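Local coordinates for phenylalanine--tRNA ligase beta subunit (Pyrococcus horikoshii, PDB 2CXI), which forms, with the alpha subunit, the synthetase that charges tRNA(Phe) with phenylalanine at the expense of ATP, this chain being the N-terminal part that includes the B3/4 editing domain, at residues D148-K151 / P152-Y156; W238-E241 / K242-L245; R265-K269 / D270-E274. All coordinates share one frame; numbering follows the deposited sequence. Where two conformers were deposited one is given.

Interaction 1 (D148-K151 / P152-Y156); sequences DKIK and PPIYY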
ATOM      1  N   ASP A 148       1.139 -19.282   4.739  1.00 18.43           N
ATOM      2  CA  ASP A 148       2.465 -18.706   5.038  1.00 20.40           C
ATOM      3  C   ASP A 148       3.368 -18.696   3.825  1.00 20.32           C
ATOM      4  O   ASP A 148       4.365 -18.013   3.821  1.00 20.65           O
ATOM      5  CB  ASP A 148       3.134 -19.485   6.167  1.00 20.72           C
ATOM      6  CG  ASP A 148       2.417 -19.312   7.467  1.00 23.89           C
ATOM      7  OD1 ASP A 148       1.625 -18.357   7.592  1.00 27.60           O
ATOM      8  OD2 ASP A 148       2.612 -20.075   8.425  1.00 29.77           O
ATOM      9  N   LYS A 149       2.987 -19.443   2.792  1.00 20.32           N
ATOM     10  CA  LYS A 149       3.819 -19.603   1.610  1.00 20.22           C
ATOM     11  C   LYS A 149       3.329 -18.755   0.438  1.00 20.37           C
ATOM     12  O   LYS A 149       3.892 -18.829  -0.675  1.00 20.93           O
ATOM     13  CB  LYS A 149       3.896 -21.081   1.216  1.00 18.97           C
ATOM     14  CG  LYS A 149       4.674 -21.964   2.269  1.00 20.96           C
ATOM     15  CD  LYS A 149       4.860 -23.391   1.713  1.00 21.33           C
ATOM     16  CE  LYS A 149       5.151 -24.393   2.813  1.00 24.10           C
ATOM     17  NZ  LYS A 149       4.876 -25.802   2.403  1.00 22.96           N
ATOM     18  N   ILE A 150       2.275 -17.970   0.645  1.00 19.75           N
ATOM     19  CA  ILE A 150       1.766 -17.148  -0.487  1.00 19.23           C
ATOM     20  C   ILE A 150       1.781 -15.679  -0.096  1.00 18.95           C
ATOM     21  O   ILE A 150       1.805 -15.381   1.084  1.00 19.59           O
ATOM     22  CB  ILE A 150       0.351 -17.613  -0.952  1.00 18.83           C
ATOM     23  CG1 ILE A 150      -0.696 -17.297   0.143  1.00 18.38           C
ATOM     24  CG2 ILE A 150       0.422 -19.118  -1.454  1.00 19.96           C
ATOM     25  CD1 ILE A 150      -2.196 -17.662  -0.191  1.00 20.91           C
ATOM     26  N   LYS A 151       1.780 -14.784  -1.084  1.00 19.28           N
ATOM     27  CA  LYS A 151       1.797 -13.348  -0.812  1.00 19.81           C
ATOM     28  C   LYS A 151       0.526 -12.685  -1.329  1.00 17.80           C
ATOM     29  O   LYS A 151       0.366 -12.477  -2.535  1.00 17.27           O
ATOM     30  CB  LYS A 151       3.041 -12.680  -1.403  1.00 19.78           C
ATOM     31  CG  LYS A 151       3.214 -11.214  -0.958  1.00 23.39           C
ATOM     32  CD  LYS A 151       4.470 -10.599  -1.646  1.00 23.42           C
ATOM     33  CE  LYS A 151       4.806  -9.244  -1.077  1.00 27.67           C
ATOM     34  NZ  LYS A 151       6.215  -8.802  -1.492  1.00 35.24           N
ATOM     35  N   PRO A 152      -0.334 -12.314  -0.397  1.00 16.78           N
ATOM     36  CA  PRO A 152      -1.591 -11.626  -0.708  1.00 17.19           C
ATOM     37  C   PRO A 152      -1.279 -10.128  -1.107  1.00 17.25           C
ATOM     38  O   PRO A 152      -0.194  -9.633  -0.775  1.00 17.90           O
ATOM     39  CB  PRO A 152      -2.351 -11.707   0.603  1.00 17.37           C
ATOM     40  CG  PRO A 152      -1.239 -11.651   1.670  1.00 17.69           C
ATOM     41  CD  PRO A 152      -0.119 -12.485   1.055  1.00 17.77           C
ATOM     42  N   PRO A 153      -2.154  -9.435  -1.836  1.00 16.48           N
ATOM     43  CA  PRO A 153      -3.476  -9.922  -2.277  1.00 16.00           C
ATOM     44  C   PRO A 153      -3.401 -11.111  -3.239  1.00 15.59           C
ATOM     45  O   PRO A 153      -2.351 -11.335  -3.895  1.00 14.82           O
ATOM     46  CB  PRO A 153      -4.039  -8.689  -3.023  1.00 15.58           C
ATOM     47  CG  PRO A 153      -3.491  -7.553  -2.225  1.00 16.74           C
ATOM     48  CD  PRO A 153      -2.041  -7.962  -2.033  1.00 15.30           C
ATOM     49  N   ILE A 154      -4.513 -11.842  -3.337  1.00 15.57           N
ATOM     50  CA  ILE A 154      -4.582 -13.020  -4.242  1.00 15.76           C
ATOM     51  C   ILE A 154      -5.539 -12.686  -5.385  1.00 15.54           C
ATOM     52  O   ILE A 154      -6.527 -11.972  -5.173  1.00 16.57           O
ATOM     53  CB  ILE A 154      -5.038 -14.317  -3.464  1.00 16.48           C
ATOM     54  CG1 ILE A 154      -4.155 -14.562  -2.223  1.00 16.69           C
ATOM     55  CG2 ILE A 154      -5.073 -15.523  -4.412  1.00 15.21           C
ATOM     56  CD1 ILE A 154      -2.657 -14.774  -2.485  1.00 18.21           C
ATOM     57  N   TYR A 155      -5.234 -13.179  -6.576  1.00 15.44           N
ATOM     58  CA  TYR A 155      -6.031 -12.941  -7.800  1.00 16.38           C
ATOM     59  C   TYR A 155      -6.545 -14.242  -8.400  1.00 16.23           C
ATOM     60  O   TYR A 155      -5.773 -15.124  -8.648  1.00 15.98           O
ATOM     61  CB  TYR A 155      -5.150 -12.232  -8.841  1.00 17.61           C
ATOM     62  CG  TYR A 155      -4.674 -10.905  -8.329  1.00 18.19           C
ATOM     63  CD1 TYR A 155      -3.546 -10.815  -7.525  1.00 22.55           C
ATOM     64  CD2 TYR A 155      -5.397  -9.737  -8.617  1.00 21.06           C
ATOM     65  CE1 TYR A 155      -3.111  -9.569  -7.010  1.00 23.55           C
ATOM     66  CE2 TYR A 155      -5.002  -8.529  -8.133  1.00 19.93           C
ATOM     67  CZ  TYR A 155      -3.861  -8.439  -7.332  1.00 22.54           C
ATOM     68  OH  TYR A 155      -3.485  -7.192  -6.866  1.00 24.49           O
ATOM     69  N   TYR A 156      -7.859 -14.349  -8.567  1.00 16.14           N
ATOM     70  CA  TYR A 156      -8.465 -15.423  -9.332  1.00 16.20           C
ATOM     71  C   TYR A 156      -8.854 -14.797 -10.695  1.00 16.18           C
ATOM     72  O   TYR A 156      -9.769 -13.960 -10.767  1.00 17.45           O
ATOM     73  CB  TYR A 156      -9.667 -15.970  -8.547  1.00 15.14           C
ATOM     74  CG  TYR A 156     -10.471 -17.002  -9.292  1.00 15.43           C
ATOM     75  CD1 TYR A 156      -9.846 -18.057  -9.965  1.00 14.33           C
ATOM     76  CD2 TYR A 156     -11.871 -16.949  -9.277  1.00 13.82           C
ATOM     77  CE1 TYR A 156     -10.609 -19.006 -10.653  1.00 13.89           C
ATOM     78  CE2 TYR A 156     -12.630 -17.907  -9.929  1.00 14.41           C
ATOM     79  CZ  TYR A 156     -11.977 -18.920 -10.627  1.00 15.02           C
ATOM     80  OH  TYR A 156     -12.736 -19.835 -11.312  1.00 15.41           O
TER
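I150 and I154 meet where the loop after strand 140-146 turns into strand 154-159 of the B3/4 domain. The turn runs through K151-P152-P153, and the peptide bond between the two prolines is cis. I154 can be followed outward from the strand. Its CB carries CG2 anti to the backbone N (CG1 at chi1 -53°), which leaves CG1 beside that N and directed back along the chain. CG1 comes within 4.2 Å of I150 CD1. At the tip, I154 CD1 touches I150 CD1 at 3.7 Å. It also lies 3.8 Å from K151 O, on the inner side of the bend. The two isoleucines cross at about a right angle, and both rest on F232 of strand 231-237. K151 leaves the turn in the other direction. Its CB and CG pass P152, with CB 3.5 Å from P152 N. The extended chain then carries NZ to a salt bridge with D117 of the second subunit and another with E206 of its own chain. P153 O is hydrogen-bonded to S205 OG. Near the cis bond two carbonyl oxygens, both acceptors, come close: K151 O and P153 O are 3.2 Å apart.

Interaction 2 (W238-E241 / K242-L245); sequences WKLE and KVML
K239 O accepts two backbone N-H groups at the start of helix 240-255. The V243 N to K239 O bond is 3.2 Å and nearly straight, with an angle of 168° at the hydrogen. The one from K242 N to the same oxygen is weak and strongly bent. Next along the chain, M244 N bonds to L240 O at 3.0 Å. L245 N then bonds to E241 O at 3.1 Å, its donor tilted 29° from the carbonyl plane.

K239 is at the N-cap position, and this is the first turn of an alpha helix, with its i to i+4 bonds already in place. The helix follows strand 231-237 in the B3/4 domain and packs against the sheet.

E241 has CG anti to the backbone N (chi1 -178°) and bends at chi2, which lays its carboxylate alongside the helix, toward L245. OE1 lies 3.5 Å from K242 CG, and OE2 is 4.2 Å from L245 CB. E241 and L245 run side by side in the same direction. The L245 side chain is about 7 Å from that of D331, which is predicted to bind magnesium together with the alpha subunit. D330 lies close to E241 OE2, and the two like charges would probably raise the affinity of one carboxylate for a proton. K242 NZ turns elsewhere, to a hydrogen bond with F133 O and a cation-pi contact with the F133 ring.

On the sheet side, L240 CD1 meets V243 CG2 at 4.2 Å. V243 CG2 also sits against the L240 carbonyl oxygen. L240 and V243 rest on V105 of strand 103-110, and L240 reaches Y103 as well.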
ATOM      1  N   TRP A 238     -19.893 -22.562 -10.353  1.00 16.21           N
ATOM      2  CA  TRP A 238     -20.881 -21.868 -11.185  1.00 17.71           C
ATOM      3  C   TRP A 238     -22.023 -21.182 -10.416  1.00 17.71           C
ATOM      4  O   TRP A 238     -22.719 -20.329 -10.985  1.00 17.42           O
ATOM      5  CB  TRP A 238     -21.437 -22.868 -12.218  1.00 17.21           C
ATOM      6  CG  TRP A 238     -20.453 -23.030 -13.378  1.00 16.76           C
ATOM      7  CD1 TRP A 238     -19.418 -23.945 -13.489  1.00 19.12           C
ATOM      8  CD2 TRP A 238     -20.366 -22.199 -14.547  1.00 17.88           C
ATOM      9  NE1 TRP A 238     -18.723 -23.737 -14.653  1.00 19.59           N
ATOM     10  CE2 TRP A 238     -19.286 -22.677 -15.329  1.00 18.37           C
ATOM     11  CE3 TRP A 238     -21.107 -21.093 -15.018  1.00 17.77           C
ATOM     12  CZ2 TRP A 238     -18.933 -22.108 -16.565  1.00 17.30           C
ATOM     13  CZ3 TRP A 238     -20.750 -20.525 -16.245  1.00 18.82           C
ATOM     14  CH2 TRP A 238     -19.676 -21.031 -17.000  1.00 17.99           C
ATOM     15  N   LYS A 239     -22.241 -21.577  -9.153  1.00 16.73           N
ATOM     16  CA  LYS A 239     -23.300 -20.972  -8.314  1.00 18.07           C
ATOM     17  C   LYS A 239     -22.697 -20.579  -6.983  1.00 17.99           C
ATOM     18  O   LYS A 239     -22.069 -21.400  -6.313  1.00 16.97           O
ATOM     19  CB  LYS A 239     -24.486 -21.927  -8.034  1.00 18.36           C
ATOM     20  CG  LYS A 239     -25.243 -22.478  -9.269  1.00 23.04           C
ATOM     21  CD  LYS A 239     -25.781 -21.402 -10.222  1.00 26.86           C
ATOM     22  CE  LYS A 239     -26.900 -20.577  -9.645  1.00 30.19           C
ATOM     23  NZ  LYS A 239     -27.563 -19.962 -10.859  1.00 32.26           N
ATOM     24  N   LEU A 240     -22.902 -19.329  -6.603  1.00 17.97           N
ATOM     25  CA  LEU A 240     -22.323 -18.813  -5.377  1.00 19.96           C
ATOM     26  C   LEU A 240     -22.762 -19.602  -4.138  1.00 20.07           C
ATOM     27  O   LEU A 240     -21.940 -19.878  -3.273  1.00 19.71           O
ATOM     28  CB  LEU A 240     -22.627 -17.308  -5.253  1.00 18.41           C
ATOM     29  CG  LEU A 240     -21.930 -16.446  -4.204  1.00 22.06           C
ATOM     30  CD1 LEU A 240     -20.370 -16.540  -4.311  1.00 18.72           C
ATOM     31  CD2 LEU A 240     -22.406 -14.968  -4.357  1.00 21.92           C
ATOM     32  N   GLU A 241     -24.044 -19.993  -4.073  1.00 20.15           N
ATOM     33  CA  GLU A 241     -24.562 -20.734  -2.921  1.00 21.25           C
ATOM     34  C   GLU A 241     -23.852 -22.050  -2.759  1.00 19.39           C
ATOM     35  O   GLU A 241     -23.604 -22.472  -1.610  1.00 19.32           O
ATOM     36  CB  GLU A 241     -26.080 -21.019  -3.065  1.00 22.54           C
ATOM     37  CG  GLU A 241     -26.739 -21.761  -1.891  1.00 27.64           C
ATOM     38  CD  GLU A 241     -26.605 -23.296  -1.903  1.00 34.46           C
ATOM     39  OE1 GLU A 241     -26.542 -23.917  -2.992  1.00 35.40           O
ATOM     40  OE2 GLU A 241     -26.570 -23.901  -0.782  1.00 35.77           O
ATOM     41  N   LYS A 242     -23.571 -22.720  -3.883  1.00 17.83           N
ATOM     42  CA  LYS A 242     -22.939 -24.041  -3.823  1.00 18.09           C
ATOM     43  C   LYS A 242     -21.465 -23.996  -3.349  1.00 16.53           C
ATOM     44  O   LYS A 242     -21.045 -24.819  -2.512  1.00 14.90           O
ATOM     45  CB  LYS A 242     -23.055 -24.793  -5.152  1.00 18.91           C
ATOM     46  CG  LYS A 242     -24.430 -25.476  -5.358  1.00 22.77           C
ATOM     47  CD  LYS A 242     -24.374 -26.471  -6.526  1.00 22.80           C
ATOM     48  CE  LYS A 242     -23.339 -27.537  -6.255  1.00 28.30           C
ATOM     49  NZ  LYS A 242     -24.014 -28.738  -5.708  1.00 32.17           N
ATOM     50  N   VAL A 243     -20.709 -23.031  -3.857  1.00 14.90           N
ATOM     51  CA  VAL A 243     -19.298 -22.865  -3.428  1.00 14.86           C
ATOM     52  C   VAL A 243     -19.207 -22.412  -1.973  1.00 15.17           C
ATOM     53  O   VAL A 243     -18.269 -22.789  -1.254  1.00 13.65           O
ATOM     54  CB  VAL A 243     -18.492 -22.015  -4.400  1.00 15.38           C
ATOM     55  CG1 VAL A 243     -18.439 -22.733  -5.805  1.00 16.27           C
ATOM     56  CG2 VAL A 243     -19.066 -20.567  -4.533  1.00 13.04           C
HETATM   57  N   MSE A 244     -20.196 -21.642  -1.516  1.00 15.76           N
HETATM   58  CA  MSE A 244     -20.227 -21.225  -0.106  1.00 19.22           C
HETATM   59  C   MSE A 244     -20.546 -22.369   0.847  1.00 17.04           C
HETATM   60  O   MSE A 244     -19.966 -22.469   1.899  1.00 15.00           O
HETATM   61  CB  MSE A 244     -21.224 -20.096   0.079  1.00 20.08           C
HETATM   62  CG  MSE A 244     -20.775 -18.852  -0.643  0.50 22.81           C
HETATM   63 SE   MSE A 244     -19.657 -17.785   0.520  0.50 36.45          SE
HETATM   64  CE  MSE A 244     -21.120 -16.884   1.579  0.50 28.40           C
ATOM     65  N   LEU A 245     -21.484 -23.220   0.464  1.00 15.77           N
ATOM     66  CA  LEU A 245     -21.775 -24.430   1.255  1.00 15.98           C
ATOM     67  C   LEU A 245     -20.509 -25.256   1.439  1.00 13.80           C
ATOM     68  O   LEU A 245     -20.153 -25.600   2.567  1.00 13.92           O
ATOM     69  CB  LEU A 245     -22.884 -25.260   0.586  1.00 14.70           C
ATOM     70  CG  LEU A 245     -23.498 -26.392   1.422  1.00 17.78           C
ATOM     71  CD1 LEU A 245     -22.566 -27.648   1.474  1.00 19.65           C
ATOM     72  CD2 LEU A 245     -23.941 -25.887   2.802  1.00 22.64           C
TER

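Interaction 3 (R265-K269 / D270-E274); sequences RVVYK and DFEIE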
ATOM      1  N   ARG A 265     -11.922 -10.743   2.265  1.00 16.87           N
ATOM      2  CA  ARG A 265     -12.717  -9.819   1.439  1.00 18.82           C
ATOM      3  C   ARG A 265     -12.576 -10.249  -0.008  1.00 16.57           C
ATOM      4  O   ARG A 265     -11.469 -10.324  -0.534  1.00 15.78           O
ATOM      5  CB  ARG A 265     -12.159  -8.386   1.648  1.00 19.16           C
ATOM      6  CG  ARG A 265     -12.911  -7.275   0.977  1.00 23.04           C
ATOM      7  CD  ARG A 265     -12.428  -5.858   1.455  1.00 23.40           C
ATOM      8  NE  ARG A 265     -11.255  -5.525   0.714  1.00 33.14           N
ATOM      9  CZ  ARG A 265     -11.191  -4.692  -0.321  1.00 33.14           C
ATOM     10  NH1 ARG A 265     -12.235  -3.986  -0.746  1.00 33.09           N
ATOM     11  NH2 ARG A 265     -10.025  -4.552  -0.912  1.00 31.54           N
ATOM     12  N   VAL A 266     -13.690 -10.565  -0.659  1.00 16.49           N
ATOM     13  CA  VAL A 266     -13.620 -11.074  -1.993  1.00 15.47           C
ATOM     14  C   VAL A 266     -14.281 -10.030  -2.898  1.00 16.66           C
ATOM     15  O   VAL A 266     -15.488  -9.797  -2.785  1.00 17.48           O
ATOM     16  CB  VAL A 266     -14.319 -12.428  -2.180  1.00 15.23           C
ATOM     17  CG1 VAL A 266     -13.990 -13.018  -3.577  1.00 12.28           C
ATOM     18  CG2 VAL A 266     -13.936 -13.428  -1.051  1.00 15.17           C
ATOM     19  N   VAL A 267     -13.477  -9.474  -3.792  1.00 16.43           N
ATOM     20  CA  VAL A 267     -13.846  -8.326  -4.648  1.00 16.69           C
ATOM     21  C   VAL A 267     -14.152  -8.763  -6.082  1.00 15.89           C
ATOM     22  O   VAL A 267     -13.280  -9.262  -6.858  1.00 17.19           O
ATOM     23  CB  VAL A 267     -12.763  -7.182  -4.549  1.00 16.12           C
ATOM     24  CG1 VAL A 267     -13.215  -5.875  -5.322  1.00 19.26           C
ATOM     25  CG2 VAL A 267     -12.505  -6.838  -3.135  1.00 13.36           C
ATOM     26  N   TYR A 268     -15.413  -8.601  -6.437  1.00 15.74           N
ATOM     27  CA  TYR A 268     -15.880  -8.807  -7.783  1.00 17.70           C
ATOM     28  C   TYR A 268     -16.034  -7.434  -8.451  1.00 19.06           C
ATOM     29  O   TYR A 268     -15.905  -6.428  -7.791  1.00 18.30           O
ATOM     30  CB  TYR A 268     -17.225  -9.530  -7.751  1.00 18.26           C
ATOM     31  CG  TYR A 268     -17.157 -11.012  -7.377  1.00 18.59           C
ATOM     32  CD1 TYR A 268     -16.906 -11.406  -6.055  1.00 18.01           C
ATOM     33  CD2 TYR A 268     -17.324 -12.007  -8.356  1.00 21.13           C
ATOM     34  CE1 TYR A 268     -16.865 -12.796  -5.698  1.00 16.54           C
ATOM     35  CE2 TYR A 268     -17.256 -13.387  -8.017  1.00 16.59           C
ATOM     36  CZ  TYR A 268     -17.030 -13.748  -6.701  1.00 16.32           C
ATOM     37  OH  TYR A 268     -17.002 -15.083  -6.378  1.00 15.78           O
ATOM     38  N   LYS A 269     -16.288  -7.385  -9.748  1.00 21.33           N
ATOM     39  CA  LYS A 269     -16.441  -6.089 -10.414  1.00 24.57           C
ATOM     40  C   LYS A 269     -17.579  -5.275  -9.787  1.00 25.82           C
ATOM     41  O   LYS A 269     -17.352  -4.129  -9.424  1.00 26.04           O
ATOM     42  CB  LYS A 269     -16.608  -6.223 -11.933  1.00 25.70           C
ATOM     43  CG  LYS A 269     -16.728  -4.889 -12.691  1.00 28.55           C
ATOM     44  CD  LYS A 269     -15.445  -4.040 -12.548  1.00 34.70           C
ATOM     45  CE  LYS A 269     -15.557  -2.695 -13.290  1.00 36.28           C
ATOM     46  NZ  LYS A 269     -15.804  -2.917 -14.761  1.00 40.79           N
ATOM     47  N   ASP A 270     -18.752  -5.892  -9.583  1.00 27.06           N
ATOM     48  CA  ASP A 270     -19.955  -5.159  -9.183  1.00 28.83           C
ATOM     49  C   ASP A 270     -20.323  -5.303  -7.728  1.00 29.16           C
ATOM     50  O   ASP A 270     -21.363  -4.783  -7.313  1.00 29.16           O
ATOM     51  CB  ASP A 270     -21.181  -5.673  -9.911  1.00 29.89           C
ATOM     52  CG  ASP A 270     -21.090  -5.537 -11.403  1.00 32.60           C
ATOM     53  OD1 ASP A 270     -20.408  -4.610 -11.901  1.00 36.25           O
ATOM     54  OD2 ASP A 270     -21.715  -6.323 -12.145  1.00 36.19           O
ATOM     55  N   PHE A 271     -19.540  -6.057  -6.963  1.00 27.50           N
ATOM     56  CA  PHE A 271     -19.898  -6.259  -5.570  1.00 26.85           C
ATOM     57  C   PHE A 271     -18.725  -6.858  -4.846  1.00 26.12           C
ATOM     58  O   PHE A 271     -17.784  -7.363  -5.455  1.00 24.97           O
ATOM     59  CB  PHE A 271     -21.142  -7.172  -5.437  1.00 26.19           C
ATOM     60  CG  PHE A 271     -20.895  -8.619  -5.798  1.00 27.95           C
ATOM     61  CD1 PHE A 271     -21.022  -9.055  -7.119  1.00 28.58           C
ATOM     62  CD2 PHE A 271     -20.549  -9.551  -4.819  1.00 26.29           C
ATOM     63  CE1 PHE A 271     -20.785 -10.382  -7.446  1.00 27.70           C
ATOM     64  CE2 PHE A 271     -20.313 -10.892  -5.161  1.00 26.32           C
ATOM     65  CZ  PHE A 271     -20.437 -11.288  -6.458  1.00 25.00           C
ATOM     66  N   GLU A 272     -18.815  -6.837  -3.536  1.00 25.87           N
ATOM     67  CA  GLU A 272     -17.781  -7.404  -2.707  1.00 25.32           C
ATOM     68  C   GLU A 272     -18.505  -8.300  -1.696  1.00 23.90           C
ATOM     69  O   GLU A 272     -19.661  -8.027  -1.338  1.00 21.67           O
ATOM     70  CB  GLU A 272     -17.079  -6.231  -2.035  1.00 26.90           C
ATOM     71  CG  GLU A 272     -16.115  -6.581  -0.927  1.00 30.72           C
ATOM     72  CD  GLU A 272     -15.707  -5.328  -0.159  1.00 33.92           C
ATOM     73  OE1 GLU A 272     -15.358  -4.333  -0.813  1.00 30.43           O
ATOM     74  OE2 GLU A 272     -15.751  -5.347   1.093  1.00 38.46           O
ATOM     75  N   ILE A 273     -17.839  -9.343  -1.202  1.00 22.50           N
ATOM     76  CA  ILE A 273     -18.456 -10.208  -0.164  1.00 21.92           C
ATOM     77  C   ILE A 273     -17.440 -10.691   0.828  1.00 21.39           C
ATOM     78  O   ILE A 273     -16.307 -10.930   0.469  1.00 22.45           O
ATOM     79  CB  ILE A 273     -19.152 -11.496  -0.778  1.00 22.17           C
ATOM     80  CG1 ILE A 273     -18.169 -12.262  -1.692  1.00 22.27           C
ATOM     81  CG2 ILE A 273     -20.465 -11.143  -1.466  1.00 24.09           C
ATOM     82  CD1 ILE A 273     -18.647 -13.599  -2.203  1.00 23.17           C
ATOM     83  N   GLU A 274     -17.861 -10.951   2.046  1.00 20.12           N
ATOM     84  CA  GLU A 274     -16.931 -11.394   3.054  1.00 20.80           C
ATOM     85  C   GLU A 274     -17.159 -12.884   3.239  1.00 18.76           C
ATOM     86  O   GLU A 274     -18.271 -13.299   3.596  1.00 18.64           O
ATOM     87  CB  GLU A 274     -17.196 -10.656   4.362  1.00 20.74           C
ATOM     88  CG  GLU A 274     -16.271 -11.079   5.494  1.00 23.65           C
ATOM     89  CD  GLU A 274     -16.685 -10.548   6.878  1.00 27.28           C
ATOM     90  OE1 GLU A 274     -17.626  -9.711   6.965  1.00 35.13           O
ATOM     91  OE2 GLU A 274     -16.082 -10.990   7.912  1.00 34.94           O
TER
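F271 has CG between its backbone N and carbonyl carbon (chi1 70°), while Y268 has CG beside its own N. These turns bring the two rings together in an offset stack. Their centroids are 4.4 Å apart and their planes differ by 12°. F271 CZ sits over the Y268 ring, 3.4 Å from Y268 CG, and Y268 CB makes a CH-pi contact with the face of F271. Y268 OH is hydrogen-bonded to G104 O.

The rings lie by the turn of the antiparallel beta hairpin made by strands 260-267 and 272-275. Y268 N bonds to F271 O at 2.8 Å. V266 and I273 form a hydrogen-bonded pair, both bonds 2.9 Å, from V266 N to I273 O and from I273 N to V266 O.

On the face that carries R265, V267 and E272, R265 NH1 makes a salt bridge to E272 OE1 at 3.1 Å. NH1 meets the oxygen from above the carboxylate plane, which stands at 90° to the guanidinium. R265 NE is held by T90 OG1. A leucine at R265 would probably leave the E272 carboxylate without its charge partner and free to turn. V267 CG2 lies over one face of the guanidinium.

In the fold
The three contacts follow one another along the chain, and none nests in or crosses another. Each is local and joins two adjoining segments. Interaction 1 comes first and leads from the loop after strand 140-146 into strand 154-159. Interaction 2 starts helix 240-255, just after strand 231-237. Interaction 3 closes the hairpin of strands 260-267 and 272-275 after that helix. Interactions 1 and 3 belong to the same mixed sheet, where strand 84-93 pairs with both 154-159 and 260-267; their nearest atoms are about 6 Å apart. Interactions 2 and 3 touch directly: L240 CD1 packs 4.0 Å from I273 CD1, tying the helix start to the hairpin.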